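Endo-alpha-mannosidase (Bacteroides thetaiotaomicron, PDB 4ACY) hydrolyses internal alpha-mannosidic linkages as a family 99 glycoside hydrolase, probably acting on N-glycans. Local coordinates at residues A[47-52]-A[121-126]; A[103-108]-A[136-141]; A[54-59]-A[96-101]; A[60-65]-A[84-89]. All blocks are in the same frame, centred on the assembly; numbering follows the deposited sequence. Where two conformers were deposited one is given.

Interaction 1. Residues A[47-52]-A[121-126]; sequences YNWYGN and SVTWWG. With FMT (formic acid), chain F.
Tyr47 and Thr123 bring the two backbones nearest, their CA atoms 5.4 Å apart, where the chain leaving strand 42-46 passes the end of strand 117-124. These are neighbouring strands of a (beta/alpha)8 barrel, and the contact lies at their C-terminal ends, the side on which such barrels carry their active sites; a sugar-binding cleft here would be consistent with that. No direct hydrogen bond joins the segments; instead a water accepts from Asn48 ND2 and lies 2.8 Å from Thr123 O, to which it can donate. Asn48 suits the place because each part of its amide is used: ND2 reaches the water, CG packs 3.6 Å from Val122 CG2, and OD1 is pressed tightly on the Thr123 methyl CG2 at 2.9 Å. Tyr47 crosses Thr123 at about a right angle, CD2 lying 3.8 Å from Thr123 CB, while the Thr123 hydroxyl is hydrogen-bonded to Glu154. At the far end of the phenol, OH donates to O2 of a formic acid molecule and is also hydrogen-bonded to Tyr248. Tyr47 CD2 lies over one face of Trp49, off toward its rim. With CG placed between the backbone N and the carbonyl carbon (chi1 56°), Trp49 swings its benzo ring towards Trp125. The two indoles meet rim to rim, planes 35° apart, and Trp125 NE1 lies at the edge of the Trp49 ring, 3.7 Å from CE3.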
# COMPACT_ATOMS: atom_id res chain seq x y z
N TYR A 47 2.75 -5.94 -0.78
CA TYR A 47 3.25 -6.25 -2.12
C TYR A 47 3.60 -7.72 -2.25
O TYR A 47 4.38 -8.27 -1.46
CB TYR A 47 4.43 -5.32 -2.48
CG TYR A 47 3.93 -3.89 -2.52
CD1 TYR A 47 3.81 -3.14 -1.36
CD2 TYR A 47 3.48 -3.33 -3.72
CE1 TYR A 47 3.27 -1.86 -1.38
CE2 TYR A 47 2.94 -2.06 -3.75
CZ TYR A 47 2.84 -1.33 -2.59
OH TYR A 47 2.30 -0.06 -2.62
N ASN A 48 2.96 -8.36 -3.22
CA ASN A 48 3.09 -9.81 -3.42
C ASN A 48 3.84 -10.14 -4.70
O ASN A 48 3.63 -11.19 -5.35
CB ASN A 48 1.71 -10.46 -3.38
CG ASN A 48 0.85 -10.08 -4.58
OD1 ASN A 48 1.10 -9.09 -5.26
ND2 ASN A 48 -0.18 -10.89 -4.84
N TRP A 49 4.77 -9.26 -5.05
CA TRP A 49 5.43 -9.34 -6.34
C TRP A 49 6.84 -9.92 -6.29
O TRP A 49 7.51 -9.95 -7.31
CB TRP A 49 5.41 -7.98 -7.06
CG TRP A 49 6.00 -6.81 -6.32
CD1 TRP A 49 6.98 -6.82 -5.35
CD2 TRP A 49 5.67 -5.44 -6.53
NE1 TRP A 49 7.27 -5.52 -4.96
CE2 TRP A 49 6.48 -4.66 -5.68
CE3 TRP A 49 4.77 -4.79 -7.40
CZ2 TRP A 49 6.41 -3.26 -5.64
CZ3 TRP A 49 4.69 -3.40 -7.37
CH2 TRP A 49 5.51 -2.64 -6.49
N TYR A 50 7.25 -10.43 -5.13
CA TYR A 50 8.63 -10.88 -4.94
C TYR A 50 8.74 -12.34 -5.31
O TYR A 50 7.82 -13.11 -5.06
CB TYR A 50 9.10 -10.64 -3.51
CG TYR A 50 9.08 -9.17 -3.15
CD1 TYR A 50 10.04 -8.30 -3.65
CD2 TYR A 50 8.07 -8.66 -2.33
CE1 TYR A 50 10.01 -6.94 -3.34
CE2 TYR A 50 8.04 -7.31 -2.00
CZ TYR A 50 9.00 -6.46 -2.53
OH TYR A 50 8.93 -5.13 -2.21
N GLY A 51 9.86 -12.73 -5.90
CA GLY A 51 10.03 -14.12 -6.31
C GLY A 51 11.49 -14.47 -6.27
O GLY A 51 12.33 -13.58 -6.31
N ASN A 52 11.80 -15.76 -6.16
CA ASN A 52 13.20 -16.18 -6.11
C ASN A 52 13.39 -17.50 -6.86
O ASN A 52 12.41 -18.16 -7.21
CB ASN A 52 13.72 -16.23 -4.66
CG ASN A 52 13.00 -17.24 -3.78
OD1 ASN A 52 12.50 -18.26 -4.25
ND2 ASN A 52 12.94 -16.96 -2.49
N SER A 121 -3.78 -4.49 2.25
CA SER A 121 -4.30 -4.19 0.92
C SER A 121 -3.27 -4.67 -0.07
O SER A 121 -2.19 -4.11 -0.19
CB SER A 121 -4.52 -2.69 0.74
OG SER A 121 -5.21 -2.47 -0.48
N VAL A 122 -3.59 -5.77 -0.75
CA VAL A 122 -2.62 -6.38 -1.64
C VAL A 122 -2.60 -5.73 -3.01
O VAL A 122 -3.65 -5.55 -3.65
CB VAL A 122 -2.84 -7.91 -1.75
CG1 VAL A 122 -4.17 -8.24 -2.39
CG2 VAL A 122 -1.70 -8.55 -2.54
N THR A 123 -1.40 -5.44 -3.49
CA THR A 123 -1.20 -4.96 -4.85
C THR A 123 -1.92 -5.87 -5.88
O THR A 123 -1.78 -7.11 -5.83
CB THR A 123 0.32 -4.81 -5.11
OG1 THR A 123 0.53 -3.97 -6.25
CG2 THR A 123 0.98 -6.19 -5.30
N TRP A 124 -2.67 -5.27 -6.81
CA TRP A 124 -3.44 -6.05 -7.78
C TRP A 124 -3.20 -5.52 -9.19
O TRP A 124 -3.49 -4.36 -9.49
CB TRP A 124 -4.94 -6.02 -7.44
CG TRP A 124 -5.74 -6.88 -8.37
CD1 TRP A 124 -6.43 -6.46 -9.48
CD2 TRP A 124 -5.91 -8.29 -8.29
NE1 TRP A 124 -7.04 -7.55 -10.09
CE2 TRP A 124 -6.74 -8.68 -9.38
CE3 TRP A 124 -5.46 -9.28 -7.41
CZ2 TRP A 124 -7.12 -10.02 -9.60
CZ3 TRP A 124 -5.84 -10.61 -7.63
CH2 TRP A 124 -6.66 -10.96 -8.72
N TRP A 125 -2.65 -6.38 -10.04
CA TRP A 125 -2.16 -5.95 -11.35
C TRP A 125 -3.02 -6.42 -12.52
O TRP A 125 -2.54 -6.51 -13.65
CB TRP A 125 -0.68 -6.35 -11.50
CG TRP A 125 0.19 -5.45 -10.69
CD1 TRP A 125 0.65 -5.66 -9.41
CD2 TRP A 125 0.69 -4.16 -11.08
NE1 TRP A 125 1.40 -4.58 -8.99
CE2 TRP A 125 1.46 -3.66 -10.01
CE3 TRP A 125 0.57 -3.40 -12.25
CZ2 TRP A 125 2.08 -2.41 -10.05
CZ3 TRP A 125 1.20 -2.16 -12.30
CH2 TRP A 125 1.96 -1.68 -11.21
N GLY A 126 -4.29 -6.67 -12.25
CA GLY A 126 -5.24 -7.00 -13.31
C GLY A 126 -5.25 -8.45 -13.73
O GLY A 126 -4.93 -9.34 -12.95
C FMT F . 1.67 1.38 -5.62
O1 FMT F . 2.87 1.53 -5.87
O2 FMT F . 1.24 0.56 -4.80
O HOH W 1 -2.13 -9.79 -6.59

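Interaction 2. Residues A[103-108]-A[136-141]; sequences EIIRKH and SLLLDE
Within 103-108, Ile105 carries most of the contact with 136-141, where it meets Leu137, Leu138 and Glu141. The short axes pass 9.3 Å apart at an angle of 45°, both running in the same general direction. Along 103-108, Glu103 comes first, on the outer surface, and reaches along its own helix rather than across: its OE1 takes Arg106 NH2 in a salt bridge of 3.2 Å, the nitrogen arriving on the syn side of the carboxylate and the oxygen lying in the guanidinium plane. Ile104 turns to Tyr97 instead. The next residue, Ile105, points inward. Its CG2, anti to the backbone N, is the touching methyl: it lies 3.7 Å from each of Leu137 O, Leu138 CA and Glu141 CG, so it fits into the surface formed by one turn of the partner helix. In one of the two conformers of Leu138, CD1 also comes to 3.9 Å from Ile105 CG2. Arg106 contributes only its aliphatic root, CB standing 3.7 Å from Glu141 OE1. Its NE is 5.9 Å from that oxygen, so the opposite charges might attract weakly across the gap but do not pair. Glu141 folds back at chi2 (-64°), which lays its methylenes on Ile105 while its carboxylate turns toward the root of Arg106. His108, next inward, packs its ring among Tyr97, Tyr46 and Phe327. Apolar within and charged without, this is the packing of successive outer helices in a (beta/alpha)8 barrel, here flanking strand 117-124.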
# COMPACT_ATOMS: atom_id res chain seq x y z
N GLU A 103 5.57 -20.23 3.93
CA GLU A 103 6.27 -19.87 5.17
C GLU A 103 6.48 -18.37 5.32
O GLU A 103 6.35 -17.82 6.41
CB GLU A 103 7.59 -20.63 5.32
CG GLU A 103 7.40 -22.00 5.95
CD GLU A 103 6.64 -21.92 7.27
OE1 GLU A 103 7.22 -21.46 8.28
OE2 GLU A 103 5.43 -22.27 7.29
N ILE A 104 6.81 -17.71 4.21
CA ILE A 104 6.94 -16.26 4.19
C ILE A 104 5.58 -15.59 4.49
O ILE A 104 5.47 -14.67 5.31
CB ILE A 104 7.47 -15.78 2.81
CG1 ILE A 104 8.88 -16.34 2.53
CG2 ILE A 104 7.43 -14.25 2.72
CD1 ILE A 104 9.95 -16.01 3.57
N ILE A 105 4.55 -16.08 3.82
CA ILE A 105 3.20 -15.55 3.99
C ILE A 105 2.77 -15.71 5.44
O ILE A 105 2.30 -14.77 6.04
CB ILE A 105 2.18 -16.19 3.01
CG1 ILE A 105 2.51 -15.85 1.55
CG2 ILE A 105 0.75 -15.77 3.36
CD1 ILE A 105 2.94 -14.43 1.30
N ARG A 106 2.98 -16.90 6.01
CA ARG A 106 2.71 -17.10 7.44
C ARG A 106 3.46 -16.09 8.31
O ARG A 106 2.87 -15.47 9.20
CB ARG A 106 3.03 -18.54 7.89
CG ARG A 106 2.72 -18.77 9.35
CD ARG A 106 3.21 -20.12 9.87
NE ARG A 106 4.67 -20.20 9.98
CZ ARG A 106 5.41 -19.61 10.93
NH1 ARG A 106 4.85 -18.87 11.88
NH2 ARG A 106 6.73 -19.76 10.92
N LYS A 107 4.74 -15.90 8.03
CA LYS A 107 5.54 -14.95 8.79
C LYS A 107 5.06 -13.50 8.63
O LYS A 107 5.02 -12.74 9.61
CB LYS A 107 7.01 -15.08 8.42
CG LYS A 107 7.69 -16.21 9.17
CD LYS A 107 9.08 -16.48 8.63
CE LYS A 107 9.76 -17.56 9.47
NZ LYS A 107 10.85 -18.20 8.70
N HIS A 108 4.68 -13.12 7.41
CA HIS A 108 4.17 -11.76 7.16
C HIS A 108 2.89 -11.47 7.95
O HIS A 108 2.72 -10.40 8.52
CB HIS A 108 3.89 -11.54 5.67
CG HIS A 108 5.11 -11.27 4.85
ND1 HIS A 108 6.37 -11.06 5.38
CD2 HIS A 108 5.24 -11.11 3.51
CE1 HIS A 108 7.23 -10.81 4.40
NE2 HIS A 108 6.56 -10.82 3.26
N SER A 136 -4.47 -16.36 -2.55
CA SER A 136 -5.17 -17.42 -1.82
C SER A 136 -4.49 -17.76 -0.50
O SER A 136 -5.15 -17.88 0.54
CB SER A 136 -5.30 -18.67 -2.69
OG SER A 136 -6.18 -18.38 -3.76
N LEU A 137 -3.17 -17.89 -0.55
CA LEU A 137 -2.37 -18.17 0.65
C LEU A 137 -2.48 -17.04 1.67
O LEU A 137 -2.55 -17.30 2.87
CB LEU A 137 -0.90 -18.38 0.31
CG LEU A 137 -0.48 -19.52 -0.62
CD1 LEU A 137 1.00 -19.37 -0.97
CD2 LEU A 137 -0.76 -20.87 0.01
N LEU A 138 -2.47 -15.79 1.20
CA LEU A 138 -2.58 -14.65 2.09
C LEU A 138 -3.92 -14.68 2.84
O LEU A 138 -3.96 -14.51 4.05
CB LEU A 138 -2.42 -13.33 1.33
CG LEU A 138 -2.12 -12.10 2.20
CD1 LEU A 138 -0.80 -12.26 2.94
CD2 LEU A 138 -2.11 -10.84 1.34
N LEU A 139 -4.99 -14.92 2.10
CA LEU A 139 -6.32 -15.04 2.68
C LEU A 139 -6.36 -16.18 3.70
O LEU A 139 -6.80 -15.99 4.84
CB LEU A 139 -7.36 -15.26 1.57
CG LEU A 139 -7.70 -14.01 0.75
CD1 LEU A 139 -8.32 -14.39 -0.57
CD2 LEU A 139 -8.62 -13.10 1.56
N ASP A 140 -5.87 -17.36 3.30
CA ASP A 140 -5.87 -18.54 4.17
C ASP A 140 -5.13 -18.27 5.47
O ASP A 140 -5.63 -18.56 6.57
CB ASP A 140 -5.25 -19.75 3.44
CG ASP A 140 -6.18 -20.34 2.39
OD1 ASP A 140 -7.37 -20.00 2.37
OD2 ASP A 140 -5.71 -21.17 1.57
N GLU A 141 -3.95 -17.66 5.36
CA GLU A 141 -3.15 -17.33 6.54
C GLU A 141 -3.76 -16.22 7.39
O GLU A 141 -3.70 -16.28 8.63
CB GLU A 141 -1.68 -17.04 6.16
CG GLU A 141 -0.97 -18.25 5.53
CD GLU A 141 -0.85 -19.43 6.49
OE1 GLU A 141 -0.65 -19.21 7.70
OE2 GLU A 141 -0.98 -20.58 6.03

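Interaction 3. Residues A[54-59]-A[96-101]; sequences SVDGEM and TYSSND
Thr96 and Ser98 face Met59 and Asp56 across two arms of the long excursion that follows the first strand of the barrel, and Ser98 makes an ST turn at the centre of the contact. Starting at Thr96, the side chain crosses the selenomethionine at position 59 at about a right angle; the chain of Met59 bends at chi2 (-59°) and brings CE to 3.5 Å from Thr96 OG1. Tyr97 points the other way, into the protein. Ser98 is the polar centre. Its hydroxyl, set opposite the backbone N by a chi1 of 171°, donates to the syn lone pair of Asp56 OD2 at 2.6 Å and accepts from Asn100 N at 2.9 Å; a hydroxyl can donate once and accept at the same time, which is why serine suits the place. The turn is of type I, from Ser98 to Asp101. Asp56 OD2 also takes Asn52 N just before helix 53-56, a local bond, whereas the one to Ser98 joins distant segments. With an alanine in place of Asp56, Ser98 OG and Asn52 N would probably both be left without this shared acceptor, and the turn would be less firmly held to helix 53-56. Asn100 meets Val55 through its CB, 4.1 Å from Val55 CG1. Asp101 is the N-cap of helix 102-115, its OD1 accepting from Glu103 N. The branched Val55 straddles this corner: CG1 is 3.5 Å from Ser98 OG, and CG2 is 4.2 Å from Asp101 CB.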
# COMPACT_ATOMS: atom_id res chain seq x y z
N SER A 54 14.51 -20.45 -5.94
CA SER A 54 14.05 -21.62 -5.19
C SER A 54 12.56 -21.90 -5.33
O SER A 54 12.16 -23.05 -5.50
CB SER A 54 14.42 -21.46 -3.71
OG SER A 54 13.88 -22.52 -2.96
N VAL A 55 11.73 -20.85 -5.24
CA VAL A 55 10.28 -21.02 -5.25
C VAL A 55 9.69 -20.78 -6.63
O VAL A 55 8.74 -21.46 -7.03
CB VAL A 55 9.60 -20.11 -4.21
CG1 VAL A 55 8.07 -20.29 -4.22
CG2 VAL A 55 10.17 -20.37 -2.83
N ASP A 56 10.25 -19.82 -7.36
CA ASP A 56 9.63 -19.32 -8.59
C ASP A 56 10.47 -19.60 -9.84
O ASP A 56 10.02 -19.36 -10.96
CB ASP A 56 9.36 -17.83 -8.45
CG ASP A 56 8.61 -17.50 -7.17
OD1 ASP A 56 7.39 -17.78 -7.11
OD2 ASP A 56 9.25 -17.01 -6.22
N GLY A 57 11.70 -20.07 -9.64
CA GLY A 57 12.59 -20.38 -10.75
C GLY A 57 13.38 -19.21 -11.30
O GLY A 57 14.22 -19.39 -12.17
N GLU A 58 13.10 -18.00 -10.81
CA GLU A 58 13.86 -16.81 -11.20
C GLU A 58 13.67 -15.75 -10.12
O GLU A 58 12.68 -15.80 -9.37
CB GLU A 58 13.39 -16.27 -12.55
CG GLU A 58 11.99 -15.63 -12.52
CD GLU A 58 11.34 -15.49 -13.89
OE1 GLU A 58 12.07 -15.35 -14.90
OE2 GLU A 58 10.09 -15.51 -13.94
N MSE A 59 14.61 -14.80 -10.02
CA MSE A 59 14.41 -13.62 -9.17
C MSE A 59 13.29 -12.79 -9.77
O MSE A 59 13.24 -12.60 -10.99
CB MSE A 59 15.65 -12.73 -9.07
CG MSE A 59 16.72 -13.19 -8.12
SE MSE A 59 16.13 -13.37 -6.28
CE MSE A 59 17.76 -14.21 -5.55
N THR A 96 15.92 -12.53 0.20
CA THR A 96 15.26 -12.41 -1.11
C THR A 96 14.13 -13.40 -1.19
O THR A 96 14.21 -14.42 -1.87
CB THR A 96 16.25 -12.59 -2.30
OG1 THR A 96 17.01 -13.81 -2.12
CG2 THR A 96 17.17 -11.41 -2.37
N TYR A 97 13.07 -13.10 -0.44
CA TYR A 97 11.99 -14.05 -0.28
C TYR A 97 11.04 -14.12 -1.45
O TYR A 97 10.99 -13.21 -2.29
CB TYR A 97 11.21 -13.76 0.98
CG TYR A 97 10.54 -12.40 1.09
CD1 TYR A 97 9.33 -12.13 0.44
CD2 TYR A 97 11.07 -11.41 1.92
CE1 TYR A 97 8.68 -10.91 0.59
CE2 TYR A 97 10.42 -10.19 2.09
CZ TYR A 97 9.23 -9.95 1.42
OH TYR A 97 8.60 -8.73 1.59
N SER A 98 10.27 -15.20 -1.50
CA SER A 98 9.21 -15.32 -2.49
C SER A 98 7.85 -15.05 -1.87
O SER A 98 7.51 -15.58 -0.81
CB SER A 98 9.15 -16.71 -3.10
OG SER A 98 7.98 -16.85 -3.90
N SER A 99 7.05 -14.25 -2.56
CA SER A 99 5.67 -13.98 -2.16
C SER A 99 4.80 -15.23 -2.28
O SER A 99 3.71 -15.28 -1.71
CB SER A 99 5.10 -12.85 -3.02
OG SER A 99 5.79 -11.63 -2.81
N ASN A 100 5.28 -16.22 -3.01
CA ASN A 100 4.56 -17.49 -3.17
C ASN A 100 4.98 -18.58 -2.21
O ASN A 100 4.58 -19.74 -2.37
CB ASN A 100 4.69 -18.00 -4.61
CG ASN A 100 4.18 -17.00 -5.61
OD1 ASN A 100 4.85 -16.68 -6.59
ND2 ASN A 100 2.99 -16.46 -5.33
N ASP A 101 5.76 -18.21 -1.20
CA ASP A 101 6.27 -19.15 -0.19
C ASP A 101 5.34 -19.11 1.01
O ASP A 101 5.29 -18.10 1.71
CB ASP A 101 7.71 -18.77 0.18
CG ASP A 101 8.35 -19.71 1.20
OD1 ASP A 101 7.63 -20.53 1.82
OD2 ASP A 101 9.58 -19.60 1.41

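Interaction 4. Residues A[60-65]-A[84-89]; sequences KHWMHP and DDIACN
Trp62 and Ile86 lie side by side, pointing the same way, with Trp62 CE3 4.0 Å from Ile86 CD1. Trp62 CG sits beside its own backbone N (chi1 -54°), which carries the benzo edge along to Cys88. There SG, held between backbone N and carbonyl carbon, approaches in the ring plane, 4.0 Å from Trp62 CZ3: a sulfur-aromatic contact at the edge. The other end of the indole is fixed by NE1, bonded to Tyr97 O, and the ring stacks on Tyr50. The two backbones are joined where Ala87 N donates to Trp62 O at 3.0 Å. Ala87 centres an inverse gamma turn, and its methyl is wedged 3.2 Å from His64 CB, so a small side chain suits the place. The His64 ring is turned back so that ND1 gives a straight bond (159°) to a lone pair of Pro65 O at 2.7 Å. A leucine in place of His64 would probably leave Pro65 O without this donor and lose the ring that meets His331. Such packing belongs to the long first beta-alpha loop of the (beta/alpha)8 barrel, where His61, hydrogen-bonded through ND1 to His331, meets glycerol, probably from the crystallisation liquor, that may mark a pocket.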
# COMPACT_ATOMS: atom_id res chain seq x y z
N LYS A 60 12.40 -12.32 -8.92
CA LYS A 60 11.37 -11.38 -9.35
C LYS A 60 11.39 -10.21 -8.38
O LYS A 60 11.32 -10.39 -7.17
CB LYS A 60 9.99 -12.04 -9.36
CG LYS A 60 9.86 -13.20 -10.32
CD LYS A 60 8.44 -13.75 -10.29
CE LYS A 60 8.28 -14.95 -11.23
NZ LYS A 60 7.10 -15.80 -10.83
N HIS A 61 11.50 -9.02 -8.94
CA HIS A 61 11.54 -7.76 -8.16
C HIS A 61 12.82 -7.47 -7.36
O HIS A 61 13.25 -6.31 -7.30
CB HIS A 61 10.27 -7.55 -7.35
CG HIS A 61 9.19 -6.86 -8.12
ND1 HIS A 61 8.99 -5.49 -8.05
CD2 HIS A 61 8.30 -7.33 -9.03
CE1 HIS A 61 8.00 -5.16 -8.87
NE2 HIS A 61 7.57 -6.25 -9.47
N TRP A 62 13.42 -8.48 -6.74
CA TRP A 62 14.73 -8.28 -6.13
C TRP A 62 15.73 -7.94 -7.23
O TRP A 62 16.71 -7.24 -6.98
CB TRP A 62 15.19 -9.52 -5.34
CG TRP A 62 14.18 -9.95 -4.32
CD1 TRP A 62 13.51 -11.15 -4.28
CD2 TRP A 62 13.73 -9.21 -3.18
NE1 TRP A 62 12.68 -11.19 -3.20
CE2 TRP A 62 12.78 -10.01 -2.51
CE3 TRP A 62 14.01 -7.93 -2.67
CZ2 TRP A 62 12.13 -9.60 -1.35
CZ3 TRP A 62 13.37 -7.51 -1.51
CH2 TRP A 62 12.42 -8.34 -0.87
N MSE A 63 15.47 -8.51 -8.41
CA MSE A 63 16.06 -8.06 -9.65
C MSE A 63 15.12 -6.98 -10.19
O MSE A 63 13.92 -7.19 -10.24
CB MSE A 63 16.16 -9.24 -10.61
CG MSE A 63 16.46 -8.87 -12.04
SE MSE A 63 16.70 -10.45 -13.15
CE MSE A 63 15.05 -11.38 -12.80
N HIS A 64 15.66 -5.82 -10.57
CA HIS A 64 14.80 -4.70 -10.97
C HIS A 64 15.58 -3.75 -11.86
O HIS A 64 16.79 -3.57 -11.66
CB HIS A 64 14.34 -3.98 -9.70
CG HIS A 64 13.19 -3.03 -9.89
ND1 HIS A 64 13.34 -1.76 -10.40
CD2 HIS A 64 11.88 -3.16 -9.57
CE1 HIS A 64 12.17 -1.15 -10.41
NE2 HIS A 64 11.26 -1.98 -9.91
N PRO A 65 14.91 -3.13 -12.87
CA PRO A 65 15.64 -2.15 -13.66
C PRO A 65 15.98 -0.90 -12.85
O PRO A 65 15.39 -0.66 -11.78
CB PRO A 65 14.66 -1.78 -14.80
CG PRO A 65 13.56 -2.72 -14.76
CD PRO A 65 13.57 -3.44 -13.41
N ASP A 84 23.57 -11.12 -3.31
CA ASP A 84 23.08 -10.20 -2.28
C ASP A 84 22.98 -8.74 -2.75
O ASP A 84 22.92 -7.82 -1.94
CB ASP A 84 23.90 -10.31 -0.97
CG ASP A 84 23.92 -11.74 -0.39
OD1 ASP A 84 23.10 -12.59 -0.79
OD2 ASP A 84 24.79 -12.01 0.47
N ASP A 85 22.97 -8.54 -4.07
CA ASP A 85 22.91 -7.21 -4.70
C ASP A 85 21.48 -7.02 -5.17
O ASP A 85 21.12 -7.45 -6.27
CB ASP A 85 23.90 -7.15 -5.87
CG ASP A 85 23.98 -5.77 -6.56
OD1 ASP A 85 23.47 -4.77 -6.02
OD2 ASP A 85 24.59 -5.71 -7.65
N ILE A 86 20.66 -6.42 -4.32
CA ILE A 86 19.21 -6.43 -4.52
C ILE A 86 18.61 -5.02 -4.64
O ILE A 86 19.18 -4.03 -4.16
CB ILE A 86 18.47 -7.27 -3.44
CG1 ILE A 86 18.59 -6.63 -2.05
CG2 ILE A 86 18.98 -8.74 -3.44
CD1 ILE A 86 17.61 -7.25 -1.03
N ALA A 87 17.43 -4.94 -5.27
CA ALA A 87 16.85 -3.67 -5.71
C ALA A 87 16.12 -2.87 -4.61
O ALA A 87 14.93 -2.54 -4.75
CB ALA A 87 15.94 -3.90 -6.89
N CYS A 88 16.85 -2.57 -3.55
CA CYS A 88 16.33 -1.81 -2.42
C CYS A 88 17.48 -1.28 -1.58
O CYS A 88 18.59 -1.83 -1.63
CB CYS A 88 15.36 -2.64 -1.57
SG CYS A 88 15.82 -4.37 -1.40
N ASN A 89 17.24 -0.20 -0.84
CA ASN A 89 18.28 0.42 -0.03
C ASN A 89 18.43 -0.21 1.35
O ASN A 89 19.43 0.03 2.03
CB ASN A 89 18.03 1.91 0.12
CG ASN A 89 18.33 2.69 -1.15
OD1 ASN A 89 19.34 3.43 -1.23
ND2 ASN A 89 17.49 2.52 -2.16

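In the fold
Interaction 1 opens first along the chain, then interaction 3, and interaction 4 falls between the two halves of interaction 3. Interaction 2 begins after that and alternates with interaction 1, since 121-126 lies between 103-108 and 136-141. Interactions 1, 3 and 4 touch one another through the excursion from strand 42-46 to helix 102-115; their centres are 12 to 15 Å apart, and bonds such as Gly51 O to Lys60 N and Tyr50 O to Ser99 N join them. Interaction 2, on the outer helices, is about 22 Å from interaction 4 between centres but touches interaction 3, Ile105 CD1 packing on Ser99 O. Together they tie a large first loop to the barrel wall beside the probable sugar-binding cleft.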